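Vascular protein tyrosine phosphatase 1 (Rattus norvegicus, PDB 3I36) probably hydrolyses phosphotyrosine in protein substrates to tyrosine and phosphate, through the cytoplasmic catalytic domain of a receptor-type tyrosine phosphatase. Local coordinates at residues C44-E49 with D291-L296; V141-C146 with I221-L226; I255-L260 with N297-D302. All blocks are in the same frame, centred on the assembly; numbering follows the deposited sequence.

Contact 1. Residues C44-E49 with D291-L296; sequences CGFAEE and DQYVFL
Tyr293 OH donates a hydrogen bond of 2.7 Å to Glu49 OE2, the one polar link between helices 28-53 and 290-305 in these segments. The hydroxyl meets the carboxylate oxygen at its anti lone pair, away from OE1, and the oxygen lies in the plane of the tyrosine ring, at its edge. Carboxylate and ring planes stand 90° apart. The other oxygen, OE1, bonds to the hydroxyl of Tyr34 on the same N-terminal helix, so both oxygens of the buried carboxylate are held, each by a tyrosine. Tyr293 reaches across because its CG is turned anti to the backbone N (chi1 -173°), which sends the ring out toward the neighbouring helix. Tyr293 CE2 lies 3.9 Å from Glu49 CB, while Tyr50 also meets the ring.

A small apolar patch adjoins the bond. Val294 CG2 touches Phe46 CB at 3.8 Å, the two side chains crossing nearly at right angles, and CD2 of Phe46 stands 4.3 Å from CE2 of Tyr293. The axes of 44-49 and 291-296 approach to 9.8 Å with their directions 113° apart, a steep crossing bridged by a handful of side chains, chiefly the tyrosine and the glutamate. A phenylalanine in place of Tyr293 would probably keep much of this packing but leave Glu49 OE2 without its donor inside the protein. The N-terminal helix is thus fastened to the last helix modelled by a directed bond with an apolar flank, in which two tyrosine hydroxyls probably help stabilise a buried negative charge.

Contact 2. Residues V141-C146 with I221-L226; sequences VMLTKC and INFRYL
Apolar packing makes the whole of this contact, and Phe223 supplies the helix side of it. The ring projects from helix 218-231 with CG anti to the backbone N (chi1 173°), bringing its far end to the chain at 141-146. Val141 meets it at the edge: Val141 CG1 lies in the ring plane, 3.5 Å from Phe223 CE2 and 3.9 Å from Phe223 CZ. Valine and phenylalanine side chains run in opposite directions as they pass, so the methyl lies beside the outer ring carbons. Leu143 adds a second methyl, with Leu143 CD2 at 3.9 Å from Phe223 CE2. Its approach is oblique, and both methyls, from alternate residues of one chain, come to that one ring carbon from the same side, side by side.

Aromatic contacts complete the surroundings of Phe223. Phe205 meets it edge-to-face, and Trp182 comes up with its plane inclined by about 55°.

Polar bonds lie beyond the packed ring. Thr144 OG1 donates to Lys145 O at 2.6 Å, a local bond between neighbours in the chain after the strand. Leu143 also gives its carbonyl oxygen to NH2 of Arg250, an arginine probably involved in substrate binding, and its side chain is about 4 Å from that of Cys244, the likely phosphocysteine nucleophile.

Strand 139-142 runs inside the mixed sheet, parallel to both 240-243 and 196-205. Helix 218-231 covers the face from which Val141 projects, while Met142 points away from it. Leu143, just past the strand end, also packs on Phe254 of helix 249-267, joining the sheet core to the helix that follows the phosphate-binding loop.

Contact 3. Residues I255-L260 with N297-D302; sequences IAIDRL and NQCVLD
Ile257 and Cys299 meet through CD1 and SG, 3.6 Å apart, where helix 249-267 faces helix 290-305. The isoleucine's CG1 branch lies beside its own backbone N (chi1 -74°) and extends onward, which carries CD1 over to the sulfur although the side chain does not set out directly at the other helix. The CB of Cys299, by contrast, already points toward helix 249-267, and Cys299 SG also lies 3.9 Å from Ile257 CG1, so the sulfur rests along the end of the branch.

A turn further along, Leu260 packs on one methyl of Val300. CG2 of Val300 sits near both methyls of Leu260, 3.7 Å from CD1 and 3.9 Å from CD2, with the side chains crossing at about a right angle. All four residues are buried; Ile257 and Cys299, and likewise Leu260 and Val300, have CA atoms 7.1 Å apart.

In the tyrosine phosphatase fold, helix 249-267 follows the phosphate-binding loop, and the C-terminal helix 290-305 packs against it here by purely apolar side chains.

The looser side lies on the flanks away from this interface. Gln298 and Asp302, both partly exposed, bond to each other along their helix: Gln298 NE2 donates to Asp302 OD1 at 2.9 Å with an N-H...O angle of 155°. The acceptor oxygen is approached on its syn side, 35° out of the carboxylate plane, while OD2 binds the hydroxyl of Thr217. Gln298 also lies against Phe35 of helix 28-53. On the far flank of the other helix, partly exposed Arg259 pairs with Asp278 of helix 272-280.

In the fold
Contacts 1 and 3 share helix 290-305 and touch, their centres 12 Å apart: Phe46 packs on Asn297, and Leu296 on Ala256 and Ile257. The N-terminal helix 28-53, helix 290-305 and helix 249-267 thus pack in succession, helix 290-305 between the other two. Contact 2 lies nearer the middle of the domain, 14 Å from contact 3 and 21 Å from contact 1; the salt bridge between Arg224 and Asp258 joins it to contact 3. Along the chain, contact 1 spans contact 2 and interlocks with contact 3, which opens only after contact 2 has closed. The N-terminal helix, the last modelled helix and the central sheet are thereby tied to the helix that follows the probable catalytic loop.

Contact 1. Residues C44-E49 with D291-L296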
loop_
_atom_site.group_PDB
_atom_site.type_symbol
_atom_site.label_atom_id
_atom_site.label_comp_id
_atom_site.label_asym_id
_atom_site.label_seq_id
_atom_site.Cartn_x
_atom_site.Cartn_y
_atom_site.Cartn_z
ATOM N N CYS A 44 -22.903 -4.423 -12.355
ATOM C CA CYS A 44 -23.684 -3.246 -12.029
ATOM C C CYS A 44 -23.614 -2.933 -10.545
ATOM O O CYS A 44 -23.364 -1.792 -10.156
ATOM C CB CYS A 44 -25.140 -3.436 -12.434
ATOM S SG CYS A 44 -26.123 -1.947 -12.182
ATOM N N GLY A 45 -23.847 -3.953 -9.724
ATOM C CA GLY A 45 -23.878 -3.788 -8.288
ATOM C C GLY A 45 -22.528 -3.345 -7.757
ATOM O O GLY A 45 -22.447 -2.458 -6.909
ATOM N N PHE A 46 -21.462 -3.977 -8.236
ATOM C CA PHE A 46 -20.122 -3.548 -7.850
ATOM C C PHE A 46 -19.863 -2.125 -8.320
ATOM O O PHE A 46 -19.273 -1.323 -7.601
ATOM C CB PHE A 46 -19.065 -4.483 -8.429
ATOM C CG PHE A 46 -19.038 -5.831 -7.783
ATOM C CD1 PHE A 46 -18.991 -6.984 -8.549
ATOM C CD2 PHE A 46 -19.058 -5.948 -6.401
ATOM C CE1 PHE A 46 -18.960 -8.226 -7.948
ATOM C CE2 PHE A 46 -19.033 -7.189 -5.798
ATOM C CZ PHE A 46 -18.980 -8.325 -6.569
ATOM N N ALA A 47 -20.295 -1.817 -9.535
ATOM C CA ALA A 47 -20.131 -0.478 -10.077
ATOM C C ALA A 47 -20.844 0.537 -9.194
ATOM O O ALA A 47 -20.340 1.634 -8.965
ATOM C CB ALA A 47 -20.653 -0.410 -11.519
ATOM N N GLU A 48 -22.019 0.161 -8.699
ATOM C CA GLU A 48 -22.793 1.035 -7.831
ATOM C C GLU A 48 -22.083 1.268 -6.501
ATOM O O GLU A 48 -22.026 2.394 -5.997
ATOM C CB GLU A 48 -24.176 0.440 -7.575
ATOM C CG GLU A 48 -25.063 1.327 -6.717
ATOM C CD GLU A 48 -26.465 0.758 -6.565
ATOM O OE1 GLU A 48 -26.598 -0.483 -6.477
ATOM O OE2 GLU A 48 -27.430 1.551 -6.544
ATOM N N GLU A 49 -21.551 0.197 -5.926
ATOM C CA GLU A 49 -20.841 0.324 -4.658
ATOM C C GLU A 49 -19.652 1.236 -4.863
ATOM O O GLU A 49 -19.384 2.128 -4.062
ATOM C CB GLU A 49 -20.356 -1.039 -4.174
ATOM C CG GLU A 49 -21.449 -1.898 -3.614
ATOM C CD GLU A 49 -20.943 -3.256 -3.181
ATOM O OE1 GLU A 49 -21.780 -4.159 -3.011
ATOM O OE2 GLU A 49 -19.714 -3.415 -3.021
ATOM N N ASP A 291 -12.164 -1.955 -11.715
ATOM C CA ASP A 291 -11.615 -3.293 -11.917
ATOM C C ASP A 291 -10.922 -3.761 -10.642
ATOM O O ASP A 291 -11.075 -4.906 -10.209
ATOM C CB ASP A 291 -10.611 -3.311 -13.083
ATOM C CG ASP A 291 -11.257 -3.016 -14.430
ATOM O OD1 ASP A 291 -12.478 -2.761 -14.490
ATOM O OD2 ASP A 291 -10.530 -3.051 -15.443
ATOM N N GLN A 292 -10.163 -2.867 -10.022
ATOM C CA GLN A 292 -9.519 -3.228 -8.768
ATOM C C GLN A 292 -10.543 -3.573 -7.709
ATOM O O GLN A 292 -10.355 -4.513 -6.950
ATOM C CB GLN A 292 -8.615 -2.100 -8.263
ATOM C CG GLN A 292 -7.361 -1.983 -9.096
ATOM C CD GLN A 292 -6.596 -0.716 -8.825
ATOM O OE1 GLN A 292 -7.015 0.114 -8.021
ATOM N NE2 GLN A 292 -5.471 -0.553 -9.506
ATOM N N TYR A 293 -11.608 -2.786 -7.638
ATOM C CA TYR A 293 -12.640 -3.019 -6.640
ATOM C C TYR A 293 -13.306 -4.372 -6.863
ATOM O O TYR A 293 -13.593 -5.096 -5.915
ATOM C CB TYR A 293 -13.681 -1.913 -6.698
ATOM C CG TYR A 293 -14.699 -1.974 -5.587
ATOM C CD1 TYR A 293 -14.410 -1.460 -4.337
ATOM C CD2 TYR A 293 -15.944 -2.552 -5.788
ATOM C CE1 TYR A 293 -15.326 -1.503 -3.318
ATOM C CE2 TYR A 293 -16.879 -2.592 -4.772
ATOM C CZ TYR A 293 -16.556 -2.069 -3.533
ATOM O OH TYR A 293 -17.464 -2.096 -2.504
ATOM N N VAL A 294 -13.571 -4.699 -8.119
ATOM C CA VAL A 294 -14.136 -6.001 -8.426
ATOM C C VAL A 294 -13.120 -7.082 -8.101
ATOM O O VAL A 294 -13.464 -8.120 -7.553
ATOM C CB VAL A 294 -14.573 -6.103 -9.893
ATOM C CG1 VAL A 294 -15.018 -7.534 -10.215
ATOM C CG2 VAL A 294 -15.695 -5.109 -10.163
ATOM N N PHE A 295 -11.862 -6.821 -8.445
ATOM C CA PHE A 295 -10.769 -7.738 -8.126
ATOM C C PHE A 295 -10.749 -8.067 -6.643
ATOM O O PHE A 295 -10.489 -9.212 -6.261
ATOM C CB PHE A 295 -9.435 -7.136 -8.574
ATOM C CG PHE A 295 -8.238 -8.008 -8.302
ATOM C CD1 PHE A 295 -7.918 -9.062 -9.151
ATOM C CD2 PHE A 295 -7.418 -7.753 -7.220
ATOM C CE1 PHE A 295 -6.800 -9.847 -8.911
ATOM C CE2 PHE A 295 -6.313 -8.530 -6.968
ATOM C CZ PHE A 295 -5.998 -9.582 -7.812
ATOM N N LEU A 296 -11.028 -7.075 -5.795
ATOM C CA LEU A 296 -11.060 -7.321 -4.350
ATOM C C LEU A 296 -12.144 -8.299 -4.036
ATOM O O LEU A 296 -11.981 -9.227 -3.246
ATOM C CB LEU A 296 -11.411 -6.052 -3.592
ATOM C CG LEU A 296 -10.281 -5.093 -3.362
ATOM C CD1 LEU A 296 -10.812 -3.936 -2.541
ATOM C CD2 LEU A 296 -9.176 -5.851 -2.639
#

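Contact 2. Residues V141-C146 with I221-L226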
loop_
_atom_site.group_PDB
_atom_site.type_symbol
_atom_site.label_atom_id
_atom_site.label_comp_id
_atom_site.label_asym_id
_atom_site.label_seq_id
_atom_site.Cartn_x
_atom_site.Cartn_y
_atom_site.Cartn_z
ATOM N N VAL A 141 6.093 -3.115 0.906
ATOM C CA VAL A 141 5.436 -3.862 -0.138
ATOM C C VAL A 141 5.400 -2.961 -1.339
ATOM O O VAL A 141 4.804 -1.886 -1.302
ATOM C CB VAL A 141 4.013 -4.240 0.260
ATOM C CG1 VAL A 141 3.304 -4.936 -0.906
ATOM C CG2 VAL A 141 4.050 -5.149 1.473
ATOM N N MET A 142 6.048 -3.400 -2.405
ATOM C CA MET A 142 6.157 -2.605 -3.602
ATOM C C MET A 142 5.379 -3.295 -4.695
ATOM O O MET A 142 5.641 -4.458 -5.019
ATOM C CB MET A 142 7.612 -2.487 -4.012
ATOM C CG MET A 142 7.782 -1.822 -5.345
ATOM S SD MET A 142 9.502 -1.392 -5.627
ATOM C CE MET A 142 9.349 -0.627 -7.245
ATOM N N LEU A 143 4.422 -2.583 -5.270
ATOM C CA LEU A 143 3.469 -3.240 -6.154
ATOM C C LEU A 143 3.556 -2.713 -7.559
ATOM O O LEU A 143 2.563 -2.639 -8.278
ATOM C CB LEU A 143 2.053 -3.067 -5.619
ATOM C CG LEU A 143 1.857 -3.657 -4.222
ATOM C CD1 LEU A 143 0.637 -3.048 -3.565
ATOM C CD2 LEU A 143 1.735 -5.173 -4.307
ATOM N N THR A 144 4.763 -2.349 -7.952
ATOM C CA THR A 144 4.980 -1.829 -9.276
ATOM C C THR A 144 6.380 -2.191 -9.707
ATOM O O THR A 144 7.258 -2.412 -8.875
ATOM C CB THR A 144 4.829 -0.291 -9.300
ATOM O OG1 THR A 144 4.948 0.170 -10.643
ATOM C CG2 THR A 144 5.894 0.364 -8.450
ATOM N N LYS A 145 6.589 -2.279 -11.012
ATOM C CA LYS A 145 7.939 -2.234 -11.510
ATOM C C LYS A 145 8.292 -0.767 -11.492
ATOM O O LYS A 145 7.401 0.082 -11.515
ATOM C CB LYS A 145 8.000 -2.750 -12.940
ATOM C CG LYS A 145 7.580 -4.198 -13.100
ATOM C CD LYS A 145 7.926 -4.677 -14.510
ATOM C CE LYS A 145 7.415 -6.075 -14.763
ATOM N NZ LYS A 145 5.935 -6.161 -14.636
ATOM N N CYS A 146 9.584 -0.466 -11.454
ATOM C CA CYS A 146 10.045 0.910 -11.528
ATOM C C CYS A 146 9.612 1.566 -12.814
ATOM O O CYS A 146 9.362 2.765 -12.855
ATOM C CB CYS A 146 11.561 0.959 -11.437
ATOM S SG CYS A 146 12.142 0.528 -9.814
ATOM N N ILE A 221 -2.601 -12.988 -3.344
ATOM C CA ILE A 221 -2.994 -13.446 -2.017
ATOM C C ILE A 221 -1.848 -14.202 -1.343
ATOM O O ILE A 221 -1.568 -13.988 -0.167
ATOM C CB ILE A 221 -4.264 -14.303 -2.067
ATOM C CG1 ILE A 221 -5.478 -13.424 -2.378
ATOM C CG2 ILE A 221 -4.452 -15.058 -0.753
ATOM C CD1 ILE A 221 -6.690 -14.194 -2.897
ATOM N N ASN A 222 -1.177 -15.079 -2.088
ATOM C CA ASN A 222 -0.011 -15.776 -1.565
ATOM C C ASN A 222 1.105 -14.804 -1.200
ATOM O O ASN A 222 1.810 -14.991 -0.212
ATOM C CB ASN A 222 0.488 -16.806 -2.577
ATOM C CG ASN A 222 -0.501 -17.932 -2.791
ATOM O OD1 ASN A 222 -1.343 -18.209 -1.933
ATOM N ND2 ASN A 222 -0.402 -18.594 -3.940
ATOM N N PHE A 223 1.260 -13.768 -2.015
ATOM C CA PHE A 223 2.244 -12.726 -1.764
ATOM C C PHE A 223 1.881 -12.017 -0.463
ATOM O O PHE A 223 2.744 -11.798 0.390
ATOM C CB PHE A 223 2.229 -11.763 -2.943
ATOM C CG PHE A 223 3.064 -10.547 -2.767
ATOM C CD1 PHE A 223 4.422 -10.581 -3.025
ATOM C CD2 PHE A 223 2.482 -9.340 -2.418
ATOM C CE1 PHE A 223 5.183 -9.435 -2.918
ATOM C CE2 PHE A 223 3.248 -8.193 -2.300
ATOM C CZ PHE A 223 4.604 -8.246 -2.556
ATOM N N ARG A 224 0.608 -11.665 -0.303
ATOM C CA ARG A 224 0.158 -11.102 0.970
ATOM C C ARG A 224 0.493 -12.027 2.134
ATOM O O ARG A 224 0.967 -11.577 3.185
ATOM C CB ARG A 224 -1.349 -10.788 1.000
ATOM C CG ARG A 224 -1.630 -9.826 2.164
ATOM C CD ARG A 224 -2.747 -10.171 3.171
ATOM N NE ARG A 224 -2.719 -11.513 3.704
ATOM C CZ ARG A 224 -3.200 -11.896 4.893
ATOM N NH1 ARG A 224 -3.709 -11.046 5.772
ATOM N NH2 ARG A 224 -3.146 -13.176 5.214
ATOM N N TYR A 225 0.216 -13.317 1.980
ATOM C CA TYR A 225 0.560 -14.261 3.036
ATOM C C TYR A 225 2.050 -14.220 3.359
ATOM O O TYR A 225 2.431 -14.306 4.519
ATOM C CB TYR A 225 0.101 -15.686 2.706
ATOM C CG TYR A 225 -1.376 -15.897 2.958
ATOM C CD1 TYR A 225 -1.889 -15.893 4.251
ATOM C CD2 TYR A 225 -2.259 -16.085 1.905
ATOM C CE1 TYR A 225 -3.236 -16.075 4.484
ATOM C CE2 TYR A 225 -3.609 -16.278 2.131
ATOM C CZ TYR A 225 -4.090 -16.267 3.416
ATOM O OH TYR A 225 -5.429 -16.447 3.635
ATOM N N LEU A 226 2.891 -14.073 2.342
ATOM C CA LEU A 226 4.333 -13.987 2.588
ATOM C C LEU A 226 4.661 -12.765 3.437
ATOM O O LEU A 226 5.422 -12.842 4.407
ATOM C CB LEU A 226 5.102 -13.931 1.270
ATOM C CG LEU A 226 5.117 -15.217 0.444
ATOM C CD1 LEU A 226 6.012 -15.060 -0.771
ATOM C CD2 LEU A 226 5.564 -16.408 1.302
#

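Contact 3. Residues I255-L260 with N297-D302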
loop_
_atom_site.group_PDB
_atom_site.type_symbol
_atom_site.label_atom_id
_atom_site.label_comp_id
_atom_site.label_asym_id
_atom_site.label_seq_id
_atom_site.Cartn_x
_atom_site.Cartn_y
_atom_site.Cartn_z
ATOM N N ILE A 255 -3.792 -3.462 0.418
ATOM C CA ILE A 255 -4.149 -3.220 1.806
ATOM C C ILE A 255 -5.540 -3.766 2.088
ATOM O O ILE A 255 -5.782 -4.426 3.113
ATOM C CB ILE A 255 -4.095 -1.738 2.148
ATOM C CG1 ILE A 255 -2.636 -1.267 2.164
ATOM C CG2 ILE A 255 -4.779 -1.489 3.509
ATOM C CD1 ILE A 255 -2.505 0.213 2.397
ATOM N N ALA A 256 -6.456 -3.525 1.159
ATOM C CA ALA A 256 -7.824 -4.007 1.345
ATOM C C ALA A 256 -7.840 -5.525 1.408
ATOM O O ALA A 256 -8.535 -6.106 2.231
ATOM C CB ALA A 256 -8.730 -3.512 0.217
ATOM N N ILE A 257 -7.068 -6.178 0.545
ATOM C CA ILE A 257 -7.059 -7.633 0.544
ATOM C C ILE A 257 -6.570 -8.132 1.899
ATOM O O ILE A 257 -7.098 -9.084 2.475
ATOM C CB ILE A 257 -6.082 -8.154 -0.509
ATOM C CG1 ILE A 257 -6.665 -7.970 -1.907
ATOM C CG2 ILE A 257 -5.743 -9.617 -0.251
ATOM C CD1 ILE A 257 -5.638 -8.230 -3.005
ATOM N N ASP A 258 -5.550 -7.477 2.418
ATOM C CA ASP A 258 -4.989 -7.910 3.695
ATOM C C ASP A 258 -6.052 -7.800 4.774
ATOM O O ASP A 258 -6.244 -8.707 5.600
ATOM C CB ASP A 258 -3.775 -7.062 4.062
ATOM C CG ASP A 258 -3.177 -7.461 5.400
ATOM O OD1 ASP A 258 -2.696 -8.605 5.527
ATOM O OD2 ASP A 258 -3.189 -6.626 6.321
ATOM N N ARG A 259 -6.751 -6.678 4.761
ATOM C CA ARG A 259 -7.784 -6.432 5.742
ATOM C C ARG A 259 -8.947 -7.400 5.599
ATOM O O ARG A 259 -9.467 -7.896 6.595
ATOM C CB ARG A 259 -8.252 -4.991 5.636
ATOM C CG ARG A 259 -7.158 -4.018 6.053
ATOM C CD ARG A 259 -7.600 -2.587 5.876
ATOM N NE ARG A 259 -8.787 -2.285 6.664
ATOM C CZ ARG A 259 -9.257 -1.057 6.862
ATOM N NH1 ARG A 259 -8.615 -0.015 6.348
ATOM N NH2 ARG A 259 -10.361 -0.871 7.575
ATOM N N LEU A 260 -9.347 -7.663 4.358
ATOM C CA LEU A 260 -10.436 -8.589 4.091
ATOM C C LEU A 260 -10.100 -9.974 4.587
ATOM O O LEU A 260 -10.956 -10.674 5.117
ATOM C CB LEU A 260 -10.704 -8.652 2.595
ATOM C CG LEU A 260 -11.484 -7.433 2.132
ATOM C CD1 LEU A 260 -11.348 -7.303 0.632
ATOM C CD2 LEU A 260 -12.944 -7.586 2.571
ATOM N N ASN A 297 -13.287 -8.067 -4.652
ATOM C CA ASN A 297 -14.392 -8.956 -4.422
ATOM C C ASN A 297 -14.047 -10.330 -4.956
ATOM O O ASN A 297 -14.393 -11.336 -4.349
ATOM C CB ASN A 297 -15.642 -8.374 -5.044
ATOM C CG ASN A 297 -16.181 -7.239 -4.225
ATOM O OD1 ASN A 297 -15.826 -6.070 -4.431
ATOM N ND2 ASN A 297 -17.011 -7.576 -3.253
ATOM N N GLN A 298 -13.343 -10.371 -6.083
ATOM C CA GLN A 298 -12.886 -11.658 -6.607
ATOM C C GLN A 298 -11.968 -12.347 -5.596
ATOM O O GLN A 298 -12.045 -13.564 -5.375
ATOM C CB GLN A 298 -12.147 -11.478 -7.931
ATOM C CG GLN A 298 -11.852 -12.812 -8.624
ATOM C CD GLN A 298 -13.126 -13.519 -9.028
ATOM O OE1 GLN A 298 -13.933 -12.963 -9.775
ATOM N NE2 GLN A 298 -13.319 -14.749 -8.537
ATOM N N CYS A 299 -11.089 -11.560 -4.988
ATOM C CA CYS A 299 -10.195 -12.077 -3.961
ATOM C C CYS A 299 -10.990 -12.736 -2.848
ATOM O O CYS A 299 -10.728 -13.877 -2.484
ATOM C CB CYS A 299 -9.313 -10.960 -3.402
ATOM S SG CYS A 299 -8.008 -10.495 -4.517
ATOM N N VAL A 300 -11.973 -12.013 -2.325
ATOM C CA VAL A 300 -12.830 -12.545 -1.282
ATOM C C VAL A 300 -13.486 -13.833 -1.731
ATOM O O VAL A 300 -13.522 -14.810 -0.988
ATOM C CB VAL A 300 -13.927 -11.542 -0.873
ATOM C CG1 VAL A 300 -14.887 -12.186 0.110
ATOM C CG2 VAL A 300 -13.299 -10.295 -0.275
ATOM N N LEU A 301 -14.011 -13.839 -2.951
ATOM C CA LEU A 301 -14.704 -15.018 -3.451
ATOM C C LEU A 301 -13.749 -16.198 -3.503
ATOM O O LEU A 301 -14.074 -17.310 -3.072
ATOM C CB LEU A 301 -15.293 -14.747 -4.836
ATOM C CG LEU A 301 -16.169 -15.851 -5.409
ATOM C CD1 LEU A 301 -17.421 -15.993 -4.566
ATOM C CD2 LEU A 301 -16.512 -15.550 -6.878
ATOM N N ASP A 302 -12.558 -15.949 -4.028
ATOM C CA ASP A 302 -11.568 -17.004 -4.180
ATOM C C ASP A 302 -11.101 -17.537 -2.828
ATOM O O ASP A 302 -10.897 -18.738 -2.663
ATOM C CB ASP A 302 -10.386 -16.499 -5.002
ATOM C CG ASP A 302 -10.778 -16.183 -6.434
ATOM O OD1 ASP A 302 -11.896 -16.562 -6.833
ATOM O OD2 ASP A 302 -9.974 -15.567 -7.158
#